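PDB 3BY6: predicted transcriptional regulator from Oenococcus oeni, which probably binds DNA through a winged helix-turn-helix domain of the GntR family and regulates transcription. Local coordinates for residues N84-Q87 / N88-A92; L91-L94 / S95-I98. All coordinates share one frame; numbering follows the deposited sequence.

Contact 1 of 2, residues N84-Q87 / N88-A92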
# COMPACT_ATOMS: atom_id res chain seq x y z
N ASN D 84 10.89 4.12 -16.29
CA ASN D 84 11.32 5.26 -15.44
C ASN D 84 10.25 5.81 -14.47
O ASN D 84 10.54 6.05 -13.32
CB ASN D 84 11.84 6.40 -16.30
CG ASN D 84 13.26 6.20 -16.72
OD1 ASN D 84 13.99 5.36 -16.15
ND2 ASN D 84 13.68 6.97 -17.72
N SER D 85 9.00 5.95 -14.93
CA SER D 85 7.94 6.41 -14.05
C SER D 85 7.60 5.31 -13.06
O SER D 85 7.35 5.58 -11.89
CB SER D 85 6.68 6.79 -14.84
OG SER D 85 6.95 7.62 -15.95
N ASN D 86 7.54 4.07 -13.51
CA ASN D 86 7.30 2.98 -12.54
C ASN D 86 8.35 3.01 -11.43
O ASN D 86 8.01 2.89 -10.27
CB ASN D 86 7.32 1.62 -13.24
CG ASN D 86 6.92 0.49 -12.31
OD1 ASN D 86 5.78 0.43 -11.87
ND2 ASN D 86 7.86 -0.41 -12.03
N GLN D 87 9.61 3.21 -11.77
CA GLN D 87 10.67 3.33 -10.75
C GLN D 87 10.41 4.51 -9.81
O GLN D 87 10.67 4.45 -8.60
CB GLN D 87 12.01 3.56 -11.43
CG GLN D 87 13.20 3.37 -10.51
CD GLN D 87 14.53 3.59 -11.21
OE1 GLN D 87 15.32 4.50 -10.82
NE2 GLN D 87 14.79 2.78 -12.24
N ASN D 88 9.92 5.60 -10.37
CA ASN D 88 9.67 6.78 -9.55
C ASN D 88 8.60 6.56 -8.53
O ASN D 88 8.69 7.13 -7.45
CB ASN D 88 9.33 8.01 -10.39
CG ASN D 88 10.55 8.70 -10.91
OD1 ASN D 88 11.68 8.28 -10.64
ND2 ASN D 88 10.34 9.72 -11.73
N ARG D 89 7.59 5.78 -8.91
CA ARG D 89 6.51 5.37 -8.04
C ARG D 89 7.05 4.58 -6.85
O ARG D 89 6.77 4.89 -5.71
CB ARG D 89 5.53 4.49 -8.85
CG ARG D 89 4.46 3.79 -7.94
CD ARG D 89 3.51 2.91 -8.77
NE ARG D 89 4.15 1.69 -9.25
CZ ARG D 89 4.50 0.67 -8.45
NH1 ARG D 89 4.29 0.72 -7.14
NH2 ARG D 89 5.07 -0.39 -8.93
N LEU D 90 7.84 3.56 -7.15
CA LEU D 90 8.51 2.75 -6.14
C LEU D 90 9.48 3.58 -5.27
O LEU D 90 9.65 3.34 -4.08
CB LEU D 90 9.25 1.60 -6.85
CG LEU D 90 8.30 0.58 -7.52
CD1 LEU D 90 8.99 -0.42 -8.40
CD2 LEU D 90 7.49 -0.10 -6.43
N LEU D 91 10.14 4.55 -5.89
CA LEU D 91 11.04 5.42 -5.16
C LEU D 91 10.25 6.32 -4.23
O LEU D 91 10.73 6.62 -3.16
CB LEU D 91 11.86 6.26 -6.11
CG LEU D 91 13.07 5.59 -6.76
CD1 LEU D 91 13.69 6.55 -7.81
CD2 LEU D 91 14.04 5.26 -5.66
N ALA D 92 9.04 6.75 -4.64
CA ALA D 92 8.17 7.54 -3.76
C ALA D 92 7.69 6.67 -2.58
O ALA D 92 7.72 7.08 -1.41
CB ALA D 92 6.97 8.14 -4.56
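Asn-86 OD1 is gripped by two nitrogens of Arg-89, one turn further along the same helix. Arg-89 NH2 donates to Asn-86 OD1 at 3.1 Å, with an N-H...O angle of 152°. Arg-89 NE adds a weak bond to Asn-86 OD1 at 3.3 Å. The oxygen sits at the edge of the guanidinium, in its plane, while NH2 is tilted out of the plane of the Asn-86 amide. The two flat groups are turned 54° against each other. Both side chains leave the backbone alike, with CG anti to N (chi1 -173° for Asn-86), and run side by side. A bend at chi3 of Arg-89 brings the guanidinium to the amide oxygen. Leu-90 CG lies against one face of the Arg-89 guanidinium, toward its rim, 3.5 Å above the plane. Leu-90 CD1 also meets Asn-86 ND2 at 3.8 Å. Arg-89 NH2 has a second partner, a salt bridge to Glu-100 of the second subunit.

On another side of the helix, Gln-87 and Leu-91 run alongside each other. Gln-87 OE1 lies 4.0 Å from Leu-91 CD1, but its polar partner is Arg-110 of the second subunit. The backbone below is regular. Leu-91 N bonds to Gln-87 O at 2.8 Å, and Arg-89 N to Ser-85 O at 3.0 Å. Asn-86 also touches Asn-22 and Ala-25 of helix 12-25. The arrangement is an i to i+3 side-chain bond on an alpha helix, here within helix 79-103, which packs against both helix 12-25 and the second subunit.

Contact 2 of 2, residues L91-L94 / S95-I98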
# COMPACT_ATOMS: atom_id res chain seq x y z
N LEU D 91 10.14 4.55 -5.89
CA LEU D 91 11.04 5.42 -5.16
C LEU D 91 10.25 6.32 -4.23
O LEU D 91 10.73 6.62 -3.16
CB LEU D 91 11.86 6.26 -6.11
CG LEU D 91 13.07 5.59 -6.76
CD1 LEU D 91 13.69 6.55 -7.81
CD2 LEU D 91 14.04 5.26 -5.66
N ALA D 92 9.04 6.75 -4.64
CA ALA D 92 8.17 7.54 -3.76
C ALA D 92 7.69 6.67 -2.58
O ALA D 92 7.72 7.08 -1.41
CB ALA D 92 6.97 8.14 -4.56
N ASP D 93 7.24 5.46 -2.88
CA ASP D 93 6.93 4.47 -1.85
C ASP D 93 8.15 4.28 -0.93
O ASP D 93 8.00 4.19 0.30
CB ASP D 93 6.58 3.12 -2.48
CG ASP D 93 5.24 3.11 -3.19
OD1 ASP D 93 4.49 4.11 -3.11
OD2 ASP D 93 4.94 2.11 -3.86
N LEU D 94 9.35 4.21 -1.51
CA LEU D 94 10.55 4.00 -0.68
C LEU D 94 10.79 5.13 0.33
O LEU D 94 11.00 4.84 1.48
CB LEU D 94 11.81 3.78 -1.54
CG LEU D 94 13.13 3.66 -0.71
CD1 LEU D 94 13.10 2.44 0.21
CD2 LEU D 94 14.32 3.64 -1.60
N SER D 95 10.75 6.39 -0.07
CA SER D 95 10.94 7.50 0.90
C SER D 95 9.77 7.64 1.88
O SER D 95 9.95 8.19 2.97
CB SER D 95 11.12 8.83 0.18
OG SER D 95 9.97 9.02 -0.58
N GLN D 96 8.59 7.19 1.46
CA GLN D 96 7.38 7.16 2.27
C GLN D 96 7.62 6.19 3.44
O GLN D 96 7.58 6.61 4.61
CB GLN D 96 6.20 6.75 1.37
CG GLN D 96 4.81 6.41 2.01
CD GLN D 96 3.77 5.88 0.92
OE1 GLN D 96 3.83 4.71 0.47
NE2 GLN D 96 2.85 6.77 0.50
N VAL D 97 7.96 4.93 3.14
CA VAL D 97 8.24 3.94 4.21
C VAL D 97 9.40 4.39 5.14
O VAL D 97 9.28 4.29 6.35
CB VAL D 97 8.42 2.49 3.71
CG1 VAL D 97 9.70 2.32 2.91
CG2 VAL D 97 8.45 1.55 4.89
N ILE D 98 10.49 4.91 4.59
CA ILE D 98 11.61 5.41 5.42
C ILE D 98 11.19 6.61 6.29
O ILE D 98 11.58 6.72 7.46
CB ILE D 98 12.81 5.82 4.57
CG1 ILE D 98 13.43 4.62 3.86
CG2 ILE D 98 13.84 6.55 5.40
CD1 ILE D 98 14.58 4.95 2.92
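Leu-94 and Ile-98 cross obliquely, one turn apart, and Leu-94 CD1 meets Ile-98 CD1 at 4.0 Å. This is i to i+4 packing on the apolar side of an alpha helix. Leu-94 CG stands anti to the backbone N. In Ile-98 it is CG2 that takes that place, while CG1 lies beside the backbone N (chi1 -66°). CG1 therefore runs back over Leu-94 O and carries CD1 to the leucine. Val-97 CG1 also approaches Leu-94 CD1, at 4.3 Å, a looser touch. All three side chains are buried and also meet the second subunit: Leu-94 packs on Ile-118, Val-97 on Leu-90 and Ile-98 on Leu-119, each partner being a residue of that other chain.

A polar pair lies elsewhere on the helix. Asp-93 and Gln-96 run side by side and point the same way, with carboxylate and amide planes 13° apart. Their near atoms are both oxygens, Asp-93 OD1 and Gln-96 OE1, at 3.7 Å. Asp-93 OD2 has a long, weak ion pair with Arg-89.

The Ser-95 side chain turns back against its own helix. OG sits between the backbone N and the carbonyl carbon, which places it by the carbonyl of Ala-92. An alanine in its place would lack OG, and Ala-92 O would probably be left with the backbone N-H of Gln-96 as its one donor within this stretch. As it stands, that oxygen takes two hydrogen bonds from the same face of its plane. Gln-96 N donates to Ala-92 O at 3.0 Å. Ser-95 OG donates to the same Ala-92 O at 3.1 Å, with a C=O...OG angle of 119°.

In the fold
Contact 1 and contact 2 follow one another along helix 79-103. Their centres are about 10 Å apart, and they share Leu-91 and Ala-92. The centre of contact 1 is nearer the centre of the chain, about 9 Å from it, and contact 1 also touches helix 12-25. Contact 2 lies further out, its centre about 15 Å from that of the chain. Both meet the second subunit, so this helix contributes to the dimer interface along both contacts. Contact 1 adds polar and charged partners to apolar packing there, while the partners found at contact 2 are apolar. Leu-91 belongs to both and packs on Ile-114 of the second subunit.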